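Local coordinates for protein superoxide dismutase [Cu-Zn] (Bacteroidetes bacterium GWA2_30_7, PDB 7B4P) that probably converts superoxide radicals into oxygen and hydrogen peroxide at a paired copper and zinc site, as a Cu-Zn superoxide dismutase, at residues Ala38-Leu43 / Gly91-Asp96; His51-Gly56 / Thr64-His69; Val125-Asp130 / Ala142-Gly147. One frame throughout, in Å; residues are numbered along the deposited sequence.

Contact 1 (Ala38-Leu43 / Gly91-Asp96); sequences ADLNGL and GNITAD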
ATOM      1  N   ALA A  38      -9.128  -8.510 -10.317  1.00 72.49           N
ATOM      2  CA  ALA A  38      -7.920  -7.799 -10.801  1.00 70.89           C
ATOM      3  C   ALA A  38      -8.158  -7.282 -12.222  1.00 71.23           C
ATOM      4  O   ALA A  38      -8.638  -8.066 -13.061  1.00 71.74           O
ATOM      5  CB  ALA A  38      -6.726  -8.720 -10.749  1.00 70.53           C
ATOM      6  N   ASP A  39      -7.825  -6.011 -12.465  1.00 71.18           N
ATOM      7  CA  ASP A  39      -7.919  -5.336 -13.788  1.00 71.89           C
ATOM      8  C   ASP A  39      -6.610  -4.584 -14.039  1.00 70.76           C
ATOM      9  O   ASP A  39      -6.394  -3.549 -13.384  1.00 69.89           O
ATOM     10  CB  ASP A  39      -9.135  -4.408 -13.845  1.00 73.55           C
ATOM     11  CG  ASP A  39     -10.464  -5.147 -13.855  1.00 75.79           C
ATOM     12  OD1 ASP A  39     -10.701  -5.913 -14.811  1.00 77.48           O
ATOM     13  OD2 ASP A  39     -11.248  -4.958 -12.903  1.00 76.68           O
ATOM     14  N   LEU A  40      -5.768  -5.105 -14.938  1.00 71.60           N
ATOM     15  CA  LEU A  40      -4.418  -4.560 -15.249  1.00 71.93           C
ATOM     16  C   LEU A  40      -4.360  -4.088 -16.705  1.00 73.41           C
ATOM     17  O   LEU A  40      -5.188  -4.548 -17.520  1.00 74.05           O
ATOM     18  CB  LEU A  40      -3.363  -5.642 -15.003  1.00 72.27           C
ATOM     19  CG  LEU A  40      -3.392  -6.329 -13.639  1.00 72.02           C
ATOM     20  CD1 LEU A  40      -2.192  -7.250 -13.474  1.00 72.19           C
ATOM     21  CD2 LEU A  40      -3.442  -5.307 -12.513  1.00 71.35           C
ATOM     22  N   ASN A  41      -3.401  -3.206 -17.004  1.00 74.08           N
ATOM     23  CA  ASN A  41      -3.071  -2.706 -18.366  1.00 75.99           C
ATOM     24  C   ASN A  41      -1.549  -2.650 -18.521  1.00 75.67           C
ATOM     25  O   ASN A  41      -0.853  -2.655 -17.490  1.00 74.36           O
ATOM     26  CB  ASN A  41      -3.683  -1.328 -18.619  1.00 77.68           C
ATOM     27  CG  ASN A  41      -5.195  -1.359 -18.588  1.00 79.11           C
ATOM     28  OD1 ASN A  41      -5.828  -1.911 -19.489  0.70 81.16           O
ATOM     29  ND2 ASN A  41      -5.781  -0.780 -17.552  1.00 78.84           N
ATOM     30  N   GLY A  42      -1.061  -2.610 -19.763  1.00 77.23           N
ATOM     31  CA  GLY A  42       0.371  -2.451 -20.088  1.00 78.52           C
ATOM     32  C   GLY A  42       1.165  -3.732 -19.884  1.00 78.56           C
ATOM     33  O   GLY A  42       2.407  -3.638 -19.827  1.00 80.07           O
ATOM     34  N   LEU A  43       0.490  -4.881 -19.774  1.00 78.24           N
ATOM     35  CA  LEU A  43       1.127  -6.224 -19.720  1.00 78.68           C
ATOM     36  C   LEU A  43       1.345  -6.715 -21.151  1.00 81.12           C
ATOM     37  O   LEU A  43       0.486  -6.421 -22.008  1.00 82.46           O
ATOM     38  CB  LEU A  43       0.230  -7.205 -18.956  1.00 77.69           C
ATOM     39  CG  LEU A  43       0.393  -7.216 -17.439  1.00 76.53           C
ATOM     40  CD1 LEU A  43      -0.665  -8.097 -16.794  1.00 76.11           C
ATOM     41  CD2 LEU A  43       1.787  -7.681 -17.042  1.00 77.18           C
ATOM     42  N   GLY A  91      -1.612 -17.730  -8.419  1.00 94.23           N
ATOM     43  CA  GLY A  91      -1.403 -18.334  -9.750  1.00 93.92           C
ATOM     44  C   GLY A  91      -0.933 -17.312 -10.772  1.00 90.58           C
ATOM     45  O   GLY A  91       0.016 -16.563 -10.470  1.00 89.37           O
ATOM     46  N   ASN A  92      -1.578 -17.288 -11.941  1.00 89.11           N
ATOM     47  CA  ASN A  92      -1.236 -16.395 -13.079  1.00 86.08           C
ATOM     48  C   ASN A  92      -2.410 -15.459 -13.373  1.00 83.81           C
ATOM     49  O   ASN A  92      -3.562 -15.823 -13.056  1.00 84.70           O
ATOM     50  CB  ASN A  92      -0.881 -17.188 -14.339  1.00 87.39           C
ATOM     51  CG  ASN A  92       0.508 -17.782 -14.292  1.00 88.80           C
ATOM     52  OD1 ASN A  92       1.490 -17.062 -14.120  1.00 87.73           O
ATOM     53  ND2 ASN A  92       0.606 -19.089 -14.460  1.00 91.68           N
ATOM     54  N   ILE A  93      -2.107 -14.296 -13.955  1.00 81.46           N
ATOM     55  CA  ILE A  93      -3.094 -13.381 -14.601  1.00 79.80           C
ATOM     56  C   ILE A  93      -2.743 -13.325 -16.092  1.00 79.27           C
ATOM     57  O   ILE A  93      -1.538 -13.297 -16.413  1.00 78.65           O
ATOM     58  CB  ILE A  93      -3.114 -11.991 -13.927  1.00 78.28           C
ATOM     59  CG1 ILE A  93      -4.315 -11.165 -14.395  1.00 78.17           C
ATOM     60  CG2 ILE A  93      -1.801 -11.242 -14.130  1.00 77.42           C
ATOM     61  CD1 ILE A  93      -4.645  -9.994 -13.500  1.00 77.06           C
ATOM     62  N   THR A  94      -3.756 -13.356 -16.961  1.00 79.27           N
ATOM     63  CA  THR A  94      -3.602 -13.469 -18.434  1.00 80.27           C
ATOM     64  C   THR A  94      -3.970 -12.135 -19.089  1.00 79.05           C
ATOM     65  O   THR A  94      -5.099 -11.657 -18.862  1.00 78.47           O
ATOM     66  CB  THR A  94      -4.445 -14.625 -18.983  1.00 82.87           C
ATOM     67  OG1 THR A  94      -4.112 -15.792 -18.227  1.00 84.85           O
ATOM     68  CG2 THR A  94      -4.213 -14.884 -20.455  1.00 84.45           C
ATOM     69  N   ALA A  95      -3.040 -11.570 -19.865  1.00 78.62           N
ATOM     70  CA  ALA A  95      -3.222 -10.334 -20.657  1.00 78.24           C
ATOM     71  C   ALA A  95      -3.589 -10.713 -22.096  1.00 80.01           C
ATOM     72  O   ALA A  95      -2.967 -11.646 -22.638  1.00 81.31           O
ATOM     73  CB  ALA A  95      -1.971  -9.493 -20.610  1.00 77.85           C
ATOM     74  N   ASP A  96      -4.566 -10.013 -22.678  1.00 80.27           N
ATOM     75  CA  ASP A  96      -5.037 -10.221 -24.072  1.00 82.29           C
ATOM     76  C   ASP A  96      -4.066  -9.516 -25.030  1.00 83.31           C
ATOM     77  O   ASP A  96      -3.050  -8.970 -24.555  1.00 81.15           O
ATOM     78  CB  ASP A  96      -6.492  -9.764 -24.233  1.00 83.20           C
ATOM     79  CG  ASP A  96      -6.737  -8.291 -23.950  1.00 82.47           C
ATOM     80  OD1 ASP A  96      -5.782  -7.499 -24.076  1.00 82.36           O
ATOM     81  OD2 ASP A  96      -7.887  -7.947 -23.599  1.00 82.83           O
TER
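Ile93 reaches from strand 89-95 to strand 33-41 and ends against two side chains there. Its CD1 lies 3.7 Å from Ala38 CB. The same Ile93 CD1 also lies 3.7 Å from Leu40 CD1, and the two branched chains meet at a slant. This reach depends on the first torsion of Ile93, which sets CG1 anti to the backbone N (chi1 -168°) and carries CD1 across. A second tight point lies just past the end of strand 33-41, where Leu43 CB touches Ala95 CB at 3.6 Å. Between the two points the packing is looser: Leu43 CD1 stays 4.3 Å from Ile93 CG2. The other side of each strand is polar. Asn41 and Thr94 are exposed, and Asp39 faces away from the contact; its OD1 bonds His102 ND1. The two strands are not neighbours in the sheet, so they meet across the interior of the Greek-key beta-barrel. Phe50 on strand 46-53, Val125 on strand 122-126, and Ala101 and Leu103 on strand 101-107 add to this core. No hydrogen bond joins the two segments. Their association therefore rests on buried aliphatic surface alone, with polar groups kept to the outside.

Contact 2 (His51-Gly56 / Thr64-His69); sequences HIHECG and TSAGGH. With CU (copper (II) ion), chain E; ZN (zinc ion), chain F.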
ATOM      1  N   HIS A  51       1.284 -12.876  -7.482  1.00 76.08           N
ATOM      2  CA  HIS A  51       1.563 -13.352  -6.099  1.00 77.48           C
ATOM      3  C   HIS A  51       1.435 -12.212  -5.083  1.00 76.63           C
ATOM      4  O   HIS A  51       1.613 -11.041  -5.470  1.00 73.91           O
ATOM      5  CB  HIS A  51       2.967 -13.962  -6.006  1.00 79.23           C
ATOM      6  CG  HIS A  51       3.289 -14.959  -7.067  1.00 79.87           C
ATOM      7  ND1 HIS A  51       4.375 -14.814  -7.908  1.00 79.62           N
ATOM      8  CD2 HIS A  51       2.684 -16.111  -7.424  1.00 81.37           C
ATOM      9  CE1 HIS A  51       4.425 -15.834  -8.738  1.00 81.10           C
ATOM     10  NE2 HIS A  51       3.398 -16.643  -8.463  1.00 82.16           N
ATOM     11  N   ILE A  52       1.154 -12.570  -3.825  1.00 79.12           N
ATOM     12  CA  ILE A  52       1.326 -11.695  -2.627  1.00 79.90           C
ATOM     13  C   ILE A  52       2.712 -11.988  -2.038  1.00 82.40           C
ATOM     14  O   ILE A  52       2.987 -13.166  -1.746  1.00 85.28           O
ATOM     15  CB  ILE A  52       0.195 -11.926  -1.601  1.00 81.37           C
ATOM     16  CG1 ILE A  52      -1.181 -11.590  -2.183  1.00 79.97           C
ATOM     17  CG2 ILE A  52       0.467 -11.157  -0.316  1.00 82.51           C
ATOM     18  CD1 ILE A  52      -2.342 -12.136  -1.381  1.00 82.03           C
ATOM     19  N   HIS A  53       3.552 -10.959  -1.888  1.00 82.45           N
ATOM     20  CA  HIS A  53       4.938 -11.057  -1.357  1.00 85.74           C
ATOM     21  C   HIS A  53       4.970 -10.545   0.089  1.00 87.67           C
ATOM     22  O   HIS A  53       4.105  -9.726   0.440  1.00 85.81           O
ATOM     23  CB  HIS A  53       5.913 -10.324  -2.290  1.00 84.98           C
ATOM     24  CG  HIS A  53       6.171 -11.045  -3.570  1.00 85.20           C
ATOM     25  ND1 HIS A  53       7.444 -11.391  -3.979  1.00 87.02           N
ATOM     26  CD2 HIS A  53       5.329 -11.500  -4.525  1.00 83.80           C
ATOM     27  CE1 HIS A  53       7.376 -12.016  -5.135  1.00 86.93           C
ATOM     28  NE2 HIS A  53       6.089 -12.098  -5.492  1.00 84.75           N
ATOM     29  N   GLU A  54       5.930 -11.021   0.888  1.00 91.73           N
ATOM     30  CA  GLU A  54       5.931 -10.898   2.375  1.00 95.04           C
ATOM     31  C   GLU A  54       6.084  -9.431   2.802  1.00 93.66           C
ATOM     32  O   GLU A  54       5.396  -9.038   3.764  1.00 93.74           O
ATOM     33  CB  GLU A  54       7.010 -11.789   3.000  1.00100.11           C
ATOM     34  CG  GLU A  54       8.437 -11.380   2.667  1.00101.53           C
ATOM     35  CD  GLU A  54       9.479 -12.425   3.021  1.00106.33           C
ATOM     36  OE1 GLU A  54       9.332 -13.060   4.086  1.00109.87           O
ATOM     37  OE2 GLU A  54      10.433 -12.606   2.232  1.00107.17           O
ATOM     38  N   CYS A  55       6.943  -8.655   2.133  1.00 92.57           N
ATOM     39  CA  CYS A  55       7.226  -7.232   2.471  1.00 91.98           C
ATOM     40  C   CYS A  55       6.379  -6.307   1.586  1.00 88.47           C
ATOM     41  O   CYS A  55       6.354  -6.521   0.357  1.00 86.88           O
ATOM     42  CB  CYS A  55       8.712  -6.909   2.339  1.00 93.65           C
ATOM     43  SG  CYS A  55       9.713  -7.545   3.710  1.00 98.72           S
ATOM     44  N   GLY A  56       5.708  -5.327   2.201  1.00 87.90           N
ATOM     45  CA  GLY A  56       4.908  -4.289   1.519  1.00 85.41           C
ATOM     46  C   GLY A  56       5.758  -3.083   1.156  1.00 85.33           C
ATOM     47  O   GLY A  56       5.410  -1.958   1.578  1.00 84.98           O
ATOM     48  N   THR A  64      12.403  -5.656  -6.052  1.00 84.66           N
ATOM     49  CA  THR A  64      13.136  -6.645  -5.215  1.00 87.51           C
ATOM     50  C   THR A  64      12.804  -6.430  -3.732  1.00 87.55           C
ATOM     51  O   THR A  64      12.912  -7.403  -2.960  1.00 89.05           O
ATOM     52  CB  THR A  64      14.649  -6.550  -5.447  1.00 91.14           C
ATOM     53  OG1 THR A  64      15.028  -5.181  -5.305  1.00 91.58           O
ATOM     54  CG2 THR A  64      15.068  -7.068  -6.805  1.00 91.78           C
ATOM     55  N   SER A  65      12.421  -5.205  -3.359  1.00 86.28           N
ATOM     56  CA  SER A  65      12.127  -4.775  -1.966  1.00 86.80           C
ATOM     57  C   SER A  65      10.865  -5.468  -1.428  1.00 85.36           C
ATOM     58  O   SER A  65      10.683  -5.476  -0.196  1.00 86.40           O
ATOM     59  CB  SER A  65      12.012  -3.271  -1.890  1.00 85.79           C
ATOM     60  OG  SER A  65      11.118  -2.772  -2.875  1.00 82.42           O
ATOM     61  N   ALA A  66      10.025  -6.022  -2.310  1.00 83.51           N
ATOM     62  CA  ALA A  66       8.811  -6.796  -1.953  1.00 82.69           C
ATOM     63  C   ALA A  66       9.204  -8.115  -1.275  1.00 85.83           C
ATOM     64  O   ALA A  66       8.364  -8.679  -0.547  1.00 86.19           O
ATOM     65  CB  ALA A  66       7.970  -7.046  -3.181  1.00 80.29           C
ATOM     66  N   GLY A  67      10.430  -8.589  -1.515  1.00 88.92           N
ATOM     67  CA  GLY A  67      10.965  -9.834  -0.934  1.00 93.09           C
ATOM     68  C   GLY A  67      10.332 -11.059  -1.566  1.00 93.13           C
ATOM     69  O   GLY A  67       9.851 -10.953  -2.711  1.00 90.39           O
ATOM     70  N   GLY A  68      10.328 -12.181  -0.841  1.00 96.81           N
ATOM     71  CA  GLY A  68       9.813 -13.477  -1.321  1.00 97.88           C
ATOM     72  C   GLY A  68       8.299 -13.554  -1.241  1.00 95.91           C
ATOM     73  O   GLY A  68       7.670 -12.585  -0.768  1.00 93.39           O
ATOM     74  N   HIS A  69       7.736 -14.678  -1.693  1.00 97.22           N
ATOM     75  CA  HIS A  69       6.283 -14.993  -1.653  1.00 96.09           C
ATOM     76  C   HIS A  69       5.836 -15.061  -0.190  1.00 97.45           C
ATOM     77  O   HIS A  69       6.543 -15.704   0.606  1.00101.43           O
ATOM     78  CB  HIS A  69       6.001 -16.303  -2.405  1.00 98.25           C
ATOM     79  CG  HIS A  69       6.256 -16.227  -3.873  1.00 97.28           C
ATOM     80  ND1 HIS A  69       5.716 -17.136  -4.761  1.00 98.16           N
ATOM     81  CD2 HIS A  69       6.970 -15.351  -4.615  1.00 96.05           C
ATOM     82  CE1 HIS A  69       6.099 -16.831  -5.986  1.00 97.02           C
ATOM     83  NE2 HIS A  69       6.869 -15.739  -5.923  1.00 95.78           N
TER
HETATM   84 CU    CU E 201       5.750 -13.332  -7.108  1.00 90.29          CU
HETATM   85 ZN    ZN F 202       4.802 -18.819  -4.080  1.00119.24          ZN
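The rings of His51, His53 and His69 form a cluster at the metals. His69 CE1 sits over the centre of one face of the His51 ring, 3.2 Å above its plane; the planes are 35° apart, an oblique pairing. His51 CB lies over one face of the His69 ring. His69 also turns an edge toward the face of His53 in an offset edge-to-face pair, with centroids 4.7 Å apart. At the edge of the His53 ring, ND1 gives an almost straight, in-plane hydrogen bond of 2.8 Å to Gly67 O. This bond fixes the ring's rotation and directs the opposite nitrogen at the copper: His53 NE2 binds it at 2.1 Å. His51 ND1 is a second copper ligand, and its NE2 bonds Asp130. His126 supplies a third. His69 ND1 binds the zinc at 2.0 Å, with His77, His86 and Asp89 completing the site. His69 stands in the place of the bridging histidine of this family, but its NE2 is 2.9 Å from the copper and is not a ligand here, which would be consistent with a reduced copper.

The backbones are tied as well. Glu54 N bonds Gly68 O, and Cys55 N bonds Ala66 O. Glu54 folds its CG between its own backbone N and carbonyl carbon (chi1 66°), and OE2 takes the Gly68 N-H at 3.1 Å on its anti side. With an alanine here, the Gly68 N-H would probably lose its mate, and the Gly67-Gly68 backbone would be less firmly held.

Segment 51-56 ends strand 46-53 and runs into the loop that folds back over it. Ala66 rests on Ser122 and Ile124 of the adjacent strand 122-126, and Cys55 packs on Gly152 of the second subunit.

Contact 3 (Val125-Asp130 / Ala142-Gly147); sequences VHKNED and ARVACG. With CU (copper (II) ion), chain E.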
ATOM      1  N   VAL A 125       3.398  -8.545  -9.962  1.00 72.36           N
ATOM      2  CA  VAL A 125       3.159  -9.144 -11.306  1.00 72.24           C
ATOM      3  C   VAL A 125       4.529  -9.405 -11.938  1.00 73.48           C
ATOM      4  O   VAL A 125       5.380  -8.491 -11.903  1.00 72.45           O
ATOM      5  CB  VAL A 125       2.279  -8.238 -12.187  1.00 71.26           C
ATOM      6  CG1 VAL A 125       1.885  -8.933 -13.480  1.00 72.22           C
ATOM      7  CG2 VAL A 125       1.041  -7.764 -11.441  1.00 70.32           C
ATOM      8  N   HIS A 126       4.735 -10.615 -12.466  1.00 75.39           N
ATOM      9  CA  HIS A 126       6.025 -11.080 -13.042  1.00 78.02           C
ATOM     10  C   HIS A 126       5.993 -10.940 -14.568  1.00 78.48           C
ATOM     11  O   HIS A 126       4.888 -10.834 -15.130  1.00 77.75           O
ATOM     12  CB  HIS A 126       6.321 -12.516 -12.594  1.00 80.25           C
ATOM     13  CG  HIS A 126       6.592 -12.639 -11.134  1.00 81.04           C
ATOM     14  ND1 HIS A 126       7.870 -12.574 -10.613  1.00 82.88           N
ATOM     15  CD2 HIS A 126       5.762 -12.812 -10.083  1.00 80.73           C
ATOM     16  CE1 HIS A 126       7.814 -12.707  -9.303  1.00 83.57           C
ATOM     17  NE2 HIS A 126       6.532 -12.857  -8.952  1.00 82.22           N
ATOM     18  N   LYS A 127       7.170 -10.940 -15.197  1.00 80.37           N
ATOM     19  CA  LYS A 127       7.343 -10.814 -16.669  1.00 81.37           C
ATOM     20  C   LYS A 127       6.860 -12.097 -17.353  1.00 82.40           C
ATOM     21  O   LYS A 127       6.146 -11.990 -18.366  1.00 82.37           O
ATOM     22  CB  LYS A 127       8.811 -10.542 -17.007  1.00 83.85           C
ATOM     23  CG  LYS A 127       9.112 -10.335 -18.484  1.00 85.71           C
ATOM     24  CD  LYS A 127      10.546  -9.930 -18.745  1.00 88.52           C
ATOM     25  CE  LYS A 127      10.749  -9.331 -20.120  1.00 90.27           C
ATOM     26  NZ  LYS A 127      12.102  -8.744 -20.260  0.50 93.14           N
ATOM     27  N   ASN A 128       7.245 -13.258 -16.816  1.00 83.86           N
ATOM     28  CA  ASN A 128       6.978 -14.592 -17.418  1.00 85.52           C
ATOM     29  C   ASN A 128       5.867 -15.302 -16.640  1.00 84.85           C
ATOM     30  O   ASN A 128       5.447 -14.792 -15.583  1.00 82.13           O
ATOM     31  CB  ASN A 128       8.241 -15.456 -17.463  1.00 88.57           C
ATOM     32  CG  ASN A 128       9.403 -14.764 -18.141  1.00 89.88           C
ATOM     33  OD1 ASN A 128       9.219 -14.058 -19.132  1.00 89.27           O
ATOM     34  ND2 ASN A 128      10.602 -14.965 -17.620  1.00 92.15           N
ATOM     35  N   GLU A 129       5.420 -16.442 -17.169  1.00 87.51           N
ATOM     36  CA  GLU A 129       4.368 -17.313 -16.583  1.00 88.32           C
ATOM     37  C   GLU A 129       4.919 -17.999 -15.328  1.00 89.97           C
ATOM     38  O   GLU A 129       6.107 -18.384 -15.335  1.00 92.45           O
ATOM     39  CB  GLU A 129       3.921 -18.340 -17.625  1.00 90.93           C
ATOM     40  CG  GLU A 129       2.809 -19.262 -17.159  1.00 92.29           C
ATOM     41  CD  GLU A 129       2.378 -20.293 -18.188  1.00 95.49           C
ATOM     42  OE1 GLU A 129       2.873 -20.229 -19.333  1.00 97.05           O
ATOM     43  OE2 GLU A 129       1.548 -21.158 -17.847  1.00 97.59           O
ATOM     44  N   ASP A 130       4.082 -18.127 -14.295  1.00 88.85           N
ATOM     45  CA  ASP A 130       4.305 -19.007 -13.118  1.00 90.52           C
ATOM     46  C   ASP A 130       3.859 -20.425 -13.503  1.00 93.09           C
ATOM     47  O   ASP A 130       2.644 -20.632 -13.677  1.00 92.25           O
ATOM     48  CB  ASP A 130       3.562 -18.465 -11.893  1.00 88.80           C
ATOM     49  CG  ASP A 130       3.589 -19.372 -10.675  1.00 91.53           C
ATOM     50  OD1 ASP A 130       4.272 -20.411 -10.727  1.00 94.78           O
ATOM     51  OD2 ASP A 130       2.912 -19.034  -9.684  1.00 90.76           O
ATOM     52  N   ALA A 142      11.501 -11.868 -13.686  1.00 86.30           N
ATOM     53  CA  ALA A 142      11.576 -10.444 -13.281  1.00 84.22           C
ATOM     54  C   ALA A 142      10.190  -9.924 -12.886  1.00 80.53           C
ATOM     55  O   ALA A 142       9.179 -10.466 -13.375  1.00 79.39           O
ATOM     56  CB  ALA A 142      12.165  -9.623 -14.403  1.00 85.17           C
ATOM     57  N   ARG A 143      10.164  -8.893 -12.039  1.00 78.98           N
ATOM     58  CA  ARG A 143       8.934  -8.239 -11.521  1.00 75.89           C
ATOM     59  C   ARG A 143       8.656  -6.987 -12.360  1.00 74.34           C
ATOM     60  O   ARG A 143       9.564  -6.149 -12.477  1.00 74.88           O
ATOM     61  CB  ARG A 143       9.109  -7.926 -10.032  1.00 76.08           C
ATOM     62  CG  ARG A 143       9.571  -9.127  -9.218  1.00 78.29           C
ATOM     63  CD  ARG A 143       9.916  -8.819  -7.777  1.00 79.36           C
ATOM     64  NE  ARG A 143      10.378 -10.023  -7.098  1.00 81.99           N
ATOM     65  CZ  ARG A 143      10.605 -10.128  -5.792  1.00 83.38           C
ATOM     66  NH1 ARG A 143      10.418  -9.091  -4.993  1.00 82.42           N
ATOM     67  NH2 ARG A 143      11.021 -11.278  -5.290  1.00 86.33           N
ATOM     68  N   VAL A 144       7.450  -6.881 -12.926  1.00 72.85           N
ATOM     69  CA  VAL A 144       7.064  -5.795 -13.879  1.00 72.42           C
ATOM     70  C   VAL A 144       6.208  -4.747 -13.155  1.00 71.18           C
ATOM     71  O   VAL A 144       6.176  -3.598 -13.635  1.00 71.83           O
ATOM     72  CB  VAL A 144       6.349  -6.360 -15.121  1.00 72.39           C
ATOM     73  CG1 VAL A 144       7.180  -7.440 -15.798  1.00 74.54           C
ATOM     74  CG2 VAL A 144       4.954  -6.882 -14.809  1.00 70.70           C
ATOM     75  N   ALA A 145       5.539  -5.111 -12.057  1.00 70.50           N
ATOM     76  CA  ALA A 145       4.689  -4.189 -11.266  1.00 69.71           C
ATOM     77  C   ALA A 145       4.678  -4.599  -9.789  1.00 70.18           C
ATOM     78  O   ALA A 145       4.805  -5.803  -9.504  1.00 71.13           O
ATOM     79  CB  ALA A 145       3.293  -4.157 -11.836  1.00 68.71           C
ATOM     80  N   CYS A 146       4.522  -3.614  -8.901  1.00 70.58           N
ATOM     81  CA  CYS A 146       4.452  -3.761  -7.422  1.00 71.31           C
ATOM     82  C   CYS A 146       3.308  -2.894  -6.883  1.00 69.56           C
ATOM     83  O   CYS A 146       3.023  -1.849  -7.490  1.00 69.03           O
ATOM     84  CB  CYS A 146       5.768  -3.347  -6.770  1.00 73.83           C
ATOM     85  SG  CYS A 146       5.908  -3.826  -5.027  1.00 76.09           S
ATOM     86  N   GLY A 147       2.692  -3.316  -5.778  1.00 69.30           N
ATOM     87  CA  GLY A 147       1.653  -2.556  -5.058  1.00 68.75           C
ATOM     88  C   GLY A 147       1.469  -3.098  -3.651  1.00 69.74           C
ATOM     89  O   GLY A 147       1.724  -4.299  -3.451  1.00 70.76           O
TER
HETATM   90 CU    CU E 201       5.750 -13.332  -7.108  1.00 90.29          CU
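Val144 lies against Val125 and Lys127 with both of its methyls. Its CG1 stands anti to the carbonyl carbon (chi1 -54°) and lies 3.5 Å from Lys127 CA. This leaves Val144 CG2 between the backbone N and the carbonyl carbon, 3.9 Å from Val125 CG1. The lysine leaves this spot fully extended, carrying its amine away from the other segment. His126 and Arg143 run side by side, pointing the same way. Each has its CG anti to the carbonyl carbon, which brings Arg143 CG to 4.0 Å from His126 CE1, while the ring and guanidinium planes stand 80° apart. His126 NE2 binds the copper at 2.1 Å, and Gly141 O accepts the bond from ND1, holding the ring in place. The extended Arg143 ends at Gly63 O, which bonds NH1. In this family an arginine beside the copper helps guide superoxide in; Arg143 probably has that role.

The backbones pair as antiparallel strands. Val125 O accepts Val144 N at 2.8 Å and, weakly, Ala145 N at 3.4 Å. Val144 and Ala145 thus share one partner, Val125: a classic beta bulge in the barrel wall, beside the copper site.

Contact 1 is core, with every touching residue buried. Contacts 2 and 3 are only partly buried and flank the copper. Contact 1 works by apolar packing across the barrel. Contact 3 joins adjacent strands by backbone hydrogen bonds. Contact 2 adds ring contacts and metal bonds where a strand end meets a loop. Contacts 2 and 3 together supply the three copper ligands. Asp130 of contact 3 ties the two metal sites as a second-shell residue: its carboxylate joins copper ligand His51 to zinc ligand His77. Contact 1 touches contact 3: Asn92 bonds Asp130 O, and Leu40 and Leu43 pack on Val125. One sheet carries strands from all three contacts.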